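Local coordinates for protein glucokinase (Thermus thermophilus, PDB 3VOV) that catalyses the ATP-dependent phosphorylation of glucose, and probably of related hexoses, as a zinc-containing hexokinase of the ROK family, at residues 157-162 against 167-172; 161-166 against 222-227; 109-114 against 127-132; 103-108 against 146-151. All blocks are in the same frame, centred on the assembly; numbering follows the deposited sequence.

The four contacts form two clusters within one actin-like ROK chain. Interactions 4 and 3, with centres about 11 Å apart, share helix 107-118, and interaction 3 is nested in the loop that interaction 4 closes. They set helix 107-118 against strand 127-132 and strand 102-106 against segment 146-151. Interactions 1 and 2 follow, with centres about 9 Å apart, and both use the long loop between strand 145-146 and helix 177-181. Leu157 of that loop packs on Leu128 and Leu130, bridging the clusters. The first cluster thus lies where the two halves of the fold meet, through helix 107-118 and the loop after 145-146, whereas the zinc loop lies against helix 212-236 and the second subunit.

Interaction 1 of 4, residues 157-162 against 167-172. With ZN (zinc ion), chain G.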
loop_
_atom_site.group_PDB
_atom_site.type_symbol
_atom_site.label_atom_id
_atom_site.label_comp_id
_atom_site.label_asym_id
_atom_site.label_seq_id
_atom_site.Cartn_x
_atom_site.Cartn_y
_atom_site.Cartn_z
ATOM N N LEU B 157 11.308 -17.140 -2.636
ATOM C CA LEU B 157 10.439 -16.590 -1.593
ATOM C C LEU B 157 10.698 -15.109 -1.367
ATOM O O LEU B 157 9.827 -14.370 -0.889
ATOM C CB LEU B 157 10.550 -17.430 -0.291
ATOM C CG LEU B 157 10.217 -18.946 -0.433
ATOM C CD1 LEU B 157 10.093 -19.668 0.926
ATOM C CD2 LEU B 157 8.931 -19.197 -1.213
ATOM N N GLY B 158 11.890 -14.658 -1.737
ATOM C CA GLY B 158 12.224 -13.241 -1.627
ATOM C C GLY B 158 11.507 -12.363 -2.644
ATOM O O GLY B 158 11.560 -11.156 -2.518
ATOM N N HIS B 159 10.829 -12.953 -3.640
ATOM C CA HIS B 159 10.308 -12.112 -4.691
ATOM C C HIS B 159 8.797 -12.148 -4.769
ATOM O O HIS B 159 8.214 -11.801 -5.772
ATOM C CB HIS B 159 11.037 -12.400 -6.008
ATOM C CG HIS B 159 12.498 -12.133 -5.889
ATOM N ND1 HIS B 159 13.039 -10.872 -6.031
ATOM C CD2 HIS B 159 13.518 -12.943 -5.517
ATOM C CE1 HIS B 159 14.342 -10.926 -5.799
ATOM N NE2 HIS B 159 14.654 -12.172 -5.472
ATOM N N LEU B 160 8.159 -12.549 -3.685
ATOM C CA LEU B 160 6.703 -12.374 -3.602
ATOM C C LEU B 160 6.389 -10.909 -3.375
ATOM O O LEU B 160 7.104 -10.223 -2.648
ATOM C CB LEU B 160 6.111 -13.242 -2.510
ATOM C CG LEU B 160 5.867 -14.683 -3.018
ATOM C CD1 LEU B 160 7.032 -15.599 -2.702
ATOM C CD2 LEU B 160 4.541 -15.200 -2.408
ATOM N N THR B 161 5.336 -10.429 -4.024
ATOM C CA THR B 161 5.034 -9.024 -3.966
ATOM C C THR B 161 4.268 -8.742 -2.646
ATOM O O THR B 161 3.147 -9.180 -2.506
ATOM C CB THR B 161 4.174 -8.636 -5.167
ATOM O OG1 THR B 161 4.880 -8.952 -6.368
ATOM C CG2 THR B 161 3.837 -7.104 -5.147
ATOM N N LEU B 162 4.836 -7.968 -1.740
ATOM C CA LEU B 162 4.109 -7.599 -0.539
ATOM C C LEU B 162 3.660 -6.152 -0.554
ATOM O O LEU B 162 2.791 -5.780 0.225
ATOM C CB LEU B 162 5.004 -7.748 0.688
ATOM C CG LEU B 162 5.490 -9.160 0.988
ATOM C CD1 LEU B 162 6.276 -9.082 2.268
ATOM C CD2 LEU B 162 4.263 -10.115 1.113
ATOM N N PRO B 167 9.461 -0.187 -3.282
ATOM C CA PRO B 167 10.768 0.123 -3.890
ATOM C C PRO B 167 11.183 -0.919 -4.880
ATOM O O PRO B 167 10.937 -2.111 -4.671
ATOM C CB PRO B 167 11.748 0.105 -2.709
ATOM C CG PRO B 167 10.889 -0.030 -1.474
ATOM C CD PRO B 167 9.587 -0.640 -1.886
ATOM N N ALA B 168 11.834 -0.437 -5.936
ATOM C CA ALA B 168 12.369 -1.223 -7.056
ATOM C C ALA B 168 13.182 -2.390 -6.540
ATOM O O ALA B 168 13.971 -2.206 -5.601
ATOM C CB ALA B 168 13.252 -0.295 -7.924
ATOM N N CYS B 169 13.001 -3.579 -7.120
ATOM C CA CYS B 169 13.761 -4.755 -6.716
ATOM C C CYS B 169 14.824 -5.090 -7.762
ATOM O O CYS B 169 14.647 -4.765 -8.944
ATOM C CB CYS B 169 12.829 -5.979 -6.616
ATOM S SG CYS B 169 13.624 -7.505 -5.928
ATOM N N GLY B 170 15.895 -5.770 -7.353
ATOM C CA GLY B 170 16.898 -6.208 -8.353
ATOM C C GLY B 170 16.332 -7.176 -9.382
ATOM O O GLY B 170 16.851 -7.268 -10.505
ATOM N N CYS B 171 15.244 -7.876 -9.036
ATOM C CA CYS B 171 14.640 -8.843 -9.996
ATOM C C CYS B 171 13.897 -8.218 -11.194
ATOM O O CYS B 171 13.710 -8.875 -12.212
ATOM C CB CYS B 171 13.751 -9.849 -9.274
ATOM S SG CYS B 171 12.083 -9.231 -8.966
ATOM N N GLY B 172 13.497 -6.947 -11.081
ATOM C CA GLY B 172 12.816 -6.272 -12.157
ATOM C C GLY B 172 11.414 -5.830 -11.741
ATOM O O GLY B 172 10.690 -5.150 -12.519
HETATM ZN ZN ZN G . 12.104 -9.004 -6.663
#
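His159 and the two cysteines Cys169 and Cys171 meet around a zinc ion, with no hydrogen bond between the segments. The histidine side chain can be followed inward. Its CB points at 167-172 but stays outside the first shell, and chi1 of -60° sets CG beside the backbone N, swinging the ring toward the metal. CG is still 3.2 Å from the zinc. ND1 makes the bond itself, 2.2 Å from the zinc. Next to it, CE1 approaches Cys169 SG at 3.5 Å; that sulfur lies at the edge of the ring, close to its plane. Cys171 comes in obliquely instead, its CB 3.5 Å from His159 ND1.

Both sulfurs are 2.3 Å from the zinc: Cys169 SG and Cys171 SG flank it from a type I turn running from Cys169 to Gly172. Inside that turn Cys171 N donates an almost straight bond (175°) to Cys169 SG. Cys176 supplies the fourth ligand, and Trp270 of the second subunit meets the imidazole ring. The CXCGXXGCXE spacing of the cysteines is the zinc signature of ROK proteins.

Three sulfurs and one nitrogen are a ligand set common in structural zinc sites, consistent with holding this loop together. The cysteines are probably thiolates, the N-H to Cys169 SG should ease its charge, and binding through ND1 is consistent with a neutral imidazole protonated on NE2.

Interaction 2 of 4, residues 161-166 against 222-227; sequences TLLPGG and ARYVGI
Leu162 and Leu163 meet Tyr224 where the zinc-bearing loop of this ROK kinase packs against helix 212-236. Leucine methyls make the contact, largely against the two oxygens of Tyr224, with no hydrogen bond between the segments. Leu162 CD1 comes down beside the helix backbone, 3.4 Å from Tyr224 O, and reaches the near end of the ring at Tyr224 CD1, 4.3 Å away. Its chi1 of -63° places CG beside the backbone N and extends the branch toward the helix. Leu163 works at the far end of the same side chain, crossing it at a slant: its CD2 lies 3.6 Å from Tyr224 OH, and its CD1 is only slightly farther.

Around this first shell, Leu180 of helix 177-181 touches both Leu162 and Tyr224. The loop itself is shaped by a type II turn from Leu163 to Gly166, and backbone hydrogen bonds link Leu162 and Leu163 with Gly175. The tyrosine hydroxyl makes a hydrogen bond across the assembly, to Gly165 O of the third subunit, so the leucines touch a group already tied down. Within the turn, Gly166 N closes on Leu163 O at 2.8 Å.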
loop_
_atom_site.group_PDB
_atom_site.type_symbol
_atom_site.label_atom_id
_atom_site.label_comp_id
_atom_site.label_asym_id
_atom_site.label_seq_id
_atom_site.Cartn_x
_atom_site.Cartn_y
_atom_site.Cartn_z
ATOM N N THR B 161 5.336 -10.429 -4.024
ATOM C CA THR B 161 5.034 -9.024 -3.966
ATOM C C THR B 161 4.268 -8.742 -2.646
ATOM O O THR B 161 3.147 -9.180 -2.506
ATOM C CB THR B 161 4.174 -8.636 -5.167
ATOM O OG1 THR B 161 4.880 -8.952 -6.368
ATOM C CG2 THR B 161 3.837 -7.104 -5.147
ATOM N N LEU B 162 4.836 -7.968 -1.740
ATOM C CA LEU B 162 4.109 -7.599 -0.539
ATOM C C LEU B 162 3.660 -6.152 -0.554
ATOM O O LEU B 162 2.791 -5.780 0.225
ATOM C CB LEU B 162 5.004 -7.748 0.688
ATOM C CG LEU B 162 5.490 -9.160 0.988
ATOM C CD1 LEU B 162 6.276 -9.082 2.268
ATOM C CD2 LEU B 162 4.263 -10.115 1.113
ATOM N N LEU B 163 4.324 -5.311 -1.341
ATOM C CA LEU B 163 3.910 -3.907 -1.377
ATOM C C LEU B 163 3.880 -3.370 -2.811
ATOM O O LEU B 163 4.871 -2.818 -3.298
ATOM C CB LEU B 163 4.803 -3.035 -0.441
ATOM C CG LEU B 163 4.409 -1.546 -0.327
ATOM C CD1 LEU B 163 3.138 -1.363 0.555
ATOM C CD2 LEU B 163 5.555 -0.707 0.215
ATOM N N PRO B 164 2.722 -3.473 -3.476
ATOM C CA PRO B 164 2.588 -2.882 -4.824
ATOM C C PRO B 164 2.909 -1.389 -4.760
ATOM O O PRO B 164 2.455 -0.688 -3.864
ATOM C CB PRO B 164 1.099 -3.127 -5.176
ATOM C CG PRO B 164 0.702 -4.329 -4.322
ATOM C CD PRO B 164 1.451 -4.095 -3.013
ATOM N N GLY B 165 3.744 -0.914 -5.667
ATOM C CA GLY B 165 4.160 0.487 -5.630
ATOM C C GLY B 165 5.281 0.753 -4.631
ATOM O O GLY B 165 5.650 1.920 -4.398
ATOM N N GLY B 166 5.820 -0.318 -4.041
ATOM C CA GLY B 166 7.005 -0.246 -3.205
ATOM C C GLY B 166 8.343 -0.039 -3.970
ATOM O O GLY B 166 8.367 0.260 -5.164
ATOM N N ALA B 222 11.339 -5.764 9.757
ATOM C CA ALA B 222 10.938 -6.955 10.545
ATOM C C ALA B 222 9.469 -7.364 10.335
ATOM O O ALA B 222 9.168 -8.551 10.138
ATOM C CB ALA B 222 11.247 -6.742 12.091
ATOM N N ARG B 223 8.548 -6.409 10.376
ATOM C CA ARG B 223 7.143 -6.739 10.124
ATOM C C ARG B 223 6.880 -7.297 8.701
ATOM O O ARG B 223 6.002 -8.140 8.539
ATOM C CB ARG B 223 6.238 -5.508 10.354
ATOM C CG ARG B 223 6.238 -4.980 11.852
ATOM C CD ARG B 223 5.064 -4.019 12.076
ATOM N NE ARG B 223 5.249 -2.820 11.281
ATOM C CZ ARG B 223 6.035 -1.802 11.629
ATOM N NH1 ARG B 223 6.673 -1.804 12.802
ATOM N NH2 ARG B 223 6.147 -0.772 10.810
ATOM N N TYR B 224 7.559 -6.764 7.675
ATOM C CA TYR B 224 7.349 -7.277 6.308
ATOM C C TYR B 224 7.781 -8.728 6.211
ATOM O O TYR B 224 7.159 -9.522 5.502
ATOM C CB TYR B 224 8.080 -6.441 5.258
ATOM C CG TYR B 224 7.287 -5.197 4.830
ATOM C CD1 TYR B 224 5.997 -5.317 4.293
ATOM C CD2 TYR B 224 7.845 -3.938 4.935
ATOM C CE1 TYR B 224 5.269 -4.153 3.859
ATOM C CE2 TYR B 224 7.150 -2.777 4.542
ATOM C CZ TYR B 224 5.870 -2.897 4.042
ATOM O OH TYR B 224 5.242 -1.773 3.658
ATOM N N VAL B 225 8.831 -9.089 6.949
ATOM C CA VAL B 225 9.260 -10.501 6.967
ATOM C C VAL B 225 8.152 -11.339 7.617
ATOM O O VAL B 225 7.781 -12.360 7.064
ATOM C CB VAL B 225 10.602 -10.705 7.674
ATOM C CG1 VAL B 225 10.906 -12.223 7.777
ATOM C CG2 VAL B 225 11.744 -9.967 6.885
ATOM N N GLY B 226 7.611 -10.883 8.756
ATOM C CA GLY B 226 6.509 -11.564 9.412
ATOM C C GLY B 226 5.296 -11.708 8.515
ATOM O O GLY B 226 4.636 -12.774 8.453
ATOM N N ILE B 227 4.967 -10.628 7.812
ATOM C CA ILE B 227 3.819 -10.664 6.929
ATOM C C ILE B 227 4.063 -11.618 5.763
ATOM O O ILE B 227 3.134 -12.352 5.343
ATOM C CB ILE B 227 3.474 -9.236 6.370
ATOM C CG1 ILE B 227 2.981 -8.334 7.507
ATOM C CG2 ILE B 227 2.384 -9.329 5.243
ATOM C CD1 ILE B 227 2.856 -6.822 7.068
#

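Interaction 3 of 4, residues 109-114 against 127-132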
loop_
_atom_site.group_PDB
_atom_site.type_symbol
_atom_site.label_atom_id
_atom_site.label_comp_id
_atom_site.label_asym_id
_atom_site.label_seq_id
_atom_site.Cartn_x
_atom_site.Cartn_y
_atom_site.Cartn_z
ATOM N N ASN B 109 17.789 -23.140 -1.375
ATOM C CA ASN B 109 17.071 -24.445 -1.379
ATOM C C ASN B 109 17.866 -25.487 -0.565
ATOM O O ASN B 109 17.302 -26.258 0.220
ATOM C CB ASN B 109 16.904 -25.024 -2.796
ATOM C CG ASN B 109 15.849 -24.300 -3.625
ATOM O OD1 ASN B 109 15.059 -23.539 -3.107
ATOM N ND2 ASN B 109 15.856 -24.543 -4.928
ATOM N N ALA B 110 19.164 -25.531 -0.807
ATOM C CA ALA B 110 20.055 -26.417 -0.047
ATOM C C ALA B 110 20.039 -26.191 1.503
ATOM O O ALA B 110 19.905 -27.159 2.283
ATOM C CB ALA B 110 21.479 -26.318 -0.625
ATOM N N ALA B 111 20.164 -24.934 1.948
ATOM C CA ALA B 111 20.026 -24.650 3.367
ATOM C C ALA B 111 18.655 -25.088 3.872
ATOM O O ALA B 111 18.541 -25.659 4.960
ATOM C CB ALA B 111 20.315 -23.143 3.711
ATOM N N ALA B 112 17.603 -24.836 3.090
ATOM C CA ALA B 112 16.264 -25.250 3.500
ATOM C C ALA B 112 16.163 -26.793 3.701
ATOM O O ALA B 112 15.571 -27.271 4.685
ATOM C CB ALA B 112 15.213 -24.790 2.431
ATOM N N LEU B 113 16.696 -27.565 2.747
ATOM C CA LEU B 113 16.735 -29.044 2.855
ATOM C C LEU B 113 17.475 -29.501 4.119
ATOM O O LEU B 113 17.038 -30.399 4.826
ATOM C CB LEU B 113 17.375 -29.656 1.580
ATOM C CG LEU B 113 17.366 -31.161 1.279
ATOM C CD1 LEU B 113 15.912 -31.682 1.203
ATOM C CD2 LEU B 113 18.160 -31.502 -0.025
ATOM N N ALA B 114 18.596 -28.847 4.410
ATOM C CA ALA B 114 19.403 -29.171 5.521
ATOM C C ALA B 114 18.660 -28.866 6.824
ATOM O O ALA B 114 18.586 -29.713 7.702
ATOM C CB ALA B 114 20.776 -28.425 5.447
ATOM N N SER B 127 8.408 -28.160 5.301
ATOM C CA SER B 127 8.800 -26.941 5.958
ATOM C C SER B 127 9.054 -25.834 4.930
ATOM O O SER B 127 9.135 -26.063 3.711
ATOM C CB SER B 127 10.016 -27.159 6.883
ATOM O OG SER B 127 11.133 -27.598 6.132
ATOM N N LEU B 128 9.211 -24.632 5.453
ATOM C CA LEU B 128 9.393 -23.472 4.629
ATOM C C LEU B 128 10.527 -22.712 5.277
ATOM O O LEU B 128 10.521 -22.498 6.482
ATOM C CB LEU B 128 8.088 -22.700 4.705
ATOM C CG LEU B 128 7.746 -21.372 4.089
ATOM C CD1 LEU B 128 8.851 -20.401 4.290
ATOM C CD2 LEU B 128 7.271 -21.497 2.639
ATOM N N TYR B 129 11.511 -22.336 4.479
ATOM C CA TYR B 129 12.715 -21.698 4.988
ATOM C C TYR B 129 12.964 -20.362 4.291
ATOM O O TYR B 129 12.847 -20.267 3.067
ATOM C CB TYR B 129 13.884 -22.631 4.712
ATOM C CG TYR B 129 15.249 -22.066 5.006
ATOM C CD1 TYR B 129 15.727 -22.048 6.290
ATOM C CD2 TYR B 129 16.077 -21.602 3.980
ATOM C CE1 TYR B 129 16.994 -21.548 6.588
ATOM C CE2 TYR B 129 17.357 -21.109 4.250
ATOM C CZ TYR B 129 17.804 -21.097 5.580
ATOM O OH TYR B 129 19.064 -20.648 5.911
ATOM N N LEU B 130 13.311 -19.344 5.070
ATOM C CA LEU B 130 13.653 -18.026 4.513
ATOM C C LEU B 130 14.971 -17.617 5.068
ATOM O O LEU B 130 15.234 -17.832 6.250
ATOM C CB LEU B 130 12.601 -16.991 4.931
ATOM C CG LEU B 130 12.631 -15.671 4.137
ATOM C CD1 LEU B 130 11.948 -15.888 2.802
ATOM C CD2 LEU B 130 11.934 -14.532 4.945
ATOM N N THR B 131 15.842 -17.106 4.214
ATOM C CA THR B 131 17.121 -16.598 4.697
ATOM C C THR B 131 17.219 -15.127 4.380
ATOM O O THR B 131 17.120 -14.730 3.214
ATOM C CB THR B 131 18.349 -17.401 4.113
ATOM O OG1 THR B 131 19.563 -16.699 4.396
ATOM C CG2 THR B 131 18.200 -17.620 2.635
ATOM N N VAL B 132 17.421 -14.326 5.430
ATOM C CA VAL B 132 17.651 -12.888 5.280
ATOM C C VAL B 132 19.137 -12.595 5.464
ATOM O O VAL B 132 19.692 -12.731 6.541
ATOM C CB VAL B 132 16.773 -12.066 6.306
ATOM C CG1 VAL B 132 16.879 -10.550 6.069
ATOM C CG2 VAL B 132 15.327 -12.499 6.183
HETATM O O HOH W 1 13.462 -25.940 6.201
#
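Ala111 and Ala112 of helix 107-118 press onto Tyr129 of strand 127-132, and the small side chains let helix and strand come very close. At Tyr129 the two backbones lie within 5.2 Å, measured from Ala112 CA to Tyr129 CA. Ala112 CB abuts the root of the tyrosine, 3.4 Å from Tyr129 CB, and also touches its CD2. Ala111 CB attends to the outer end of the ring, 3.6 Å from Tyr129 CE2 and about as far from the hydroxyl oxygen. Between the two methyls the helix backbone itself covers one face of the ring: Ala112 N stands 3.7 Å above the plane of the Tyr129 ring, offset toward the rim. With chi1 at 172°, CG of the tyrosine lies opposite the backbone N, which carries the ring along the helix surface and lets both alanines reach it.

Toward the start of the strand the fit is looser and a water takes over. It donates to Ala112 O at 2.9 Å and lies 2.9 Å from Ser127 OG, bridging the helix carbonyl to a hydroxyl that also bonds His116 ND1. Direct touching is absent there, and Ser127 approaches the helix through this water.

Strand 127-132 is the central member of the second five-stranded sheet, paired with 136-142 and 240-244. A helix leaving the end of the first sheet and lying across the first strand of the second is in keeping with the duplicated actin-like ATPase fold, with strand order 3-2-1-4-5 in both halves.

Interaction 4 of 4, residues 103-108 against 146-151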
loop_
_atom_site.group_PDB
_atom_site.type_symbol
_atom_site.label_atom_id
_atom_site.label_comp_id
_atom_site.label_asym_id
_atom_site.label_seq_id
_atom_site.Cartn_x
_atom_site.Cartn_y
_atom_site.Cartn_z
ATOM N N PHE B 103 24.678 -33.475 -8.754
ATOM C CA PHE B 103 23.343 -32.917 -8.576
ATOM C C PHE B 103 23.460 -31.470 -8.077
ATOM O O PHE B 103 24.039 -31.208 -7.025
ATOM C CB PHE B 103 22.536 -33.800 -7.591
ATOM C CG PHE B 103 22.321 -35.225 -8.081
ATOM C CD1 PHE B 103 21.294 -35.511 -8.974
ATOM C CD2 PHE B 103 23.171 -36.259 -7.670
ATOM C CE1 PHE B 103 21.092 -36.823 -9.445
ATOM C CE2 PHE B 103 22.992 -37.584 -8.130
ATOM C CZ PHE B 103 21.940 -37.868 -9.012
ATOM N N LEU B 104 22.938 -30.528 -8.858
ATOM C CA LEU B 104 23.041 -29.107 -8.563
ATOM C C LEU B 104 21.870 -28.641 -7.702
ATOM O O LEU B 104 20.755 -29.130 -7.852
ATOM C CB LEU B 104 22.901 -28.327 -9.861
ATOM C CG LEU B 104 23.936 -28.498 -10.955
ATOM C CD1 LEU B 104 23.776 -27.304 -11.912
ATOM C CD2 LEU B 104 25.336 -28.532 -10.396
ATOM N N GLU B 105 22.108 -27.657 -6.849
ATOM C CA GLU B 105 21.013 -27.095 -6.094
ATOM C C GLU B 105 21.343 -25.637 -5.785
ATOM O O GLU B 105 22.512 -25.265 -5.647
ATOM C CB GLU B 105 20.767 -27.908 -4.823
ATOM C CG GLU B 105 19.527 -27.444 -3.962
ATOM C CD GLU B 105 18.243 -27.417 -4.759
ATOM O OE1 GLU B 105 17.977 -26.399 -5.464
ATOM O OE2 GLU B 105 17.488 -28.408 -4.670
ATOM N N ASN B 106 20.313 -24.810 -5.749
ATOM C CA ASN B 106 20.448 -23.416 -5.338
ATOM C C ASN B 106 20.815 -23.396 -3.837
ATOM O O ASN B 106 20.316 -24.215 -3.054
ATOM C CB ASN B 106 19.112 -22.719 -5.637
ATOM C CG ASN B 106 18.850 -21.567 -4.737
ATOM O OD1 ASN B 106 19.469 -20.499 -4.882
ATOM N ND2 ASN B 106 17.925 -21.736 -3.811
ATOM N N ASP B 107 21.674 -22.468 -3.431
ATOM C CA ASP B 107 22.174 -22.438 -2.050
ATOM C C ASP B 107 21.101 -22.274 -0.981
ATOM O O ASP B 107 21.193 -22.895 0.067
ATOM C CB ASP B 107 23.259 -21.386 -1.876
ATOM C CG ASP B 107 22.765 -19.954 -2.165
ATOM O OD1 ASP B 107 21.702 -19.706 -2.760
ATOM O OD2 ASP B 107 23.450 -19.073 -1.710
ATOM N N ALA B 108 20.082 -21.451 -1.249
ATOM C CA ALA B 108 18.972 -21.257 -0.318
ATOM C C ALA B 108 18.069 -22.492 -0.229
ATOM O O ALA B 108 17.660 -22.890 0.884
ATOM C CB ALA B 108 18.180 -19.984 -0.702
ATOM N N VAL B 146 13.090 -30.734 -1.904
ATOM C CA VAL B 146 12.987 -29.356 -2.409
ATOM C C VAL B 146 11.979 -29.224 -3.572
ATOM O O VAL B 146 12.004 -29.989 -4.557
ATOM C CB VAL B 146 14.399 -28.803 -2.797
ATOM C CG1 VAL B 146 14.290 -27.503 -3.582
ATOM C CG2 VAL B 146 15.258 -28.636 -1.534
ATOM N N LEU B 147 11.099 -28.241 -3.444
ATOM C CA LEU B 147 10.218 -27.831 -4.547
ATOM C C LEU B 147 11.038 -27.004 -5.528
ATOM O O LEU B 147 11.394 -25.889 -5.237
ATOM C CB LEU B 147 9.087 -26.933 -4.008
ATOM C CG LEU B 147 7.671 -26.888 -4.595
ATOM C CD1 LEU B 147 7.034 -25.454 -4.463
ATOM C CD2 LEU B 147 7.496 -27.476 -5.983
ATOM N N ARG B 148 11.300 -27.533 -6.699
ATOM C CA ARG B 148 12.129 -26.836 -7.665
ATOM C C ARG B 148 11.355 -26.008 -8.691
ATOM O O ARG B 148 11.928 -25.063 -9.217
ATOM C CB ARG B 148 13.092 -27.796 -8.380
ATOM C CG ARG B 148 14.474 -27.952 -7.583
ATOM C CD ARG B 148 15.479 -28.890 -8.285
ATOM N NE ARG B 148 16.309 -29.601 -7.313
ATOM C CZ ARG B 148 16.335 -30.936 -7.164
ATOM N NH1 ARG B 148 15.584 -31.730 -7.938
ATOM N NH2 ARG B 148 17.124 -31.503 -6.238
ATOM N N GLY B 149 10.114 -26.409 -8.973
ATOM C CA GLY B 149 9.271 -25.776 -9.988
ATOM C C GLY B 149 9.533 -26.304 -11.400
ATOM O O GLY B 149 10.571 -26.909 -11.666
ATOM N N GLU B 150 8.579 -26.062 -12.293
ATOM C CA GLU B 150 8.698 -26.442 -13.696
ATOM C C GLU B 150 9.996 -25.912 -14.345
ATOM O O GLU B 150 10.617 -26.591 -15.166
ATOM C CB GLU B 150 7.457 -25.945 -14.440
ATOM C CG GLU B 150 7.460 -26.153 -15.931
ATOM C CD GLU B 150 7.482 -27.636 -16.303
ATOM O OE1 GLU B 150 6.814 -28.455 -15.597
ATOM O OE2 GLU B 150 8.205 -27.981 -17.278
ATOM N N ARG B 151 10.415 -24.709 -13.954
ATOM C CA ARG B 151 11.554 -24.034 -14.595
ATOM C C ARG B 151 12.680 -23.713 -13.636
ATOM O O ARG B 151 13.564 -22.940 -13.972
ATOM C CB ARG B 151 11.061 -22.718 -15.214
ATOM C CG ARG B 151 9.845 -22.894 -16.147
ATOM C CD ARG B 151 9.172 -21.556 -16.509
ATOM N NE ARG B 151 7.908 -21.869 -17.167
ATOM C CZ ARG B 151 6.810 -22.256 -16.512
ATOM N NH1 ARG B 151 6.804 -22.347 -15.149
ATOM N NH2 ARG B 151 5.728 -22.577 -17.214
HETATM O O HOH W 2 17.713 -30.549 -3.394
#
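Glu105 OE2 is gripped from two polar sides, by Arg148 NE and by a water, while Val146 lies against it as an apolar neighbour. Arg148 NE donates to Glu105 OE2 at 3.1 Å in a salt bridge, with an N-H...O angle of 149°. The nitrogen reaches the oxygen from above the carboxylate, 40° out of its plane, whereas the carboxylate carbon sits at the edge of the guanidinium. The water donates to the same oxygen; its distance to Glu105 OE2, 2.5 Å, is short and its exact value doubtful. A weak link from Arg148 NH2 to the same water may make it a second bridge. Val146 CG1 packs against the same oxygen, 3.5 Å from Glu105 OE2.

The other carboxylate oxygen turns back on its own chain. A bend at chi2 (55°) folds the glutamate so that Glu105 OE1 accepts Asn106 N at 2.8 Å through its anti lone pair, and Asn109 ND2 adds a further bond. The two ends of the carboxylate are thus fixed by different parts of the fold. In the ROK kinase fold Glu105 is the last residue but one of strand 102-106, an edge strand of the first sheet, and Asn106, which ends it, is the N-cap of helix 107-118. Val146 ends strand 145-146, at an edge of the second sheet, and the bridge ties the end of strand 102-106 to the loop that follows. Phe71 packs against both charged side chains, and Thr292 of helix 284-299 touches them as well. Farther along the loop, Arg151 NH1 makes a salt bridge to Asp237 of the second subunit.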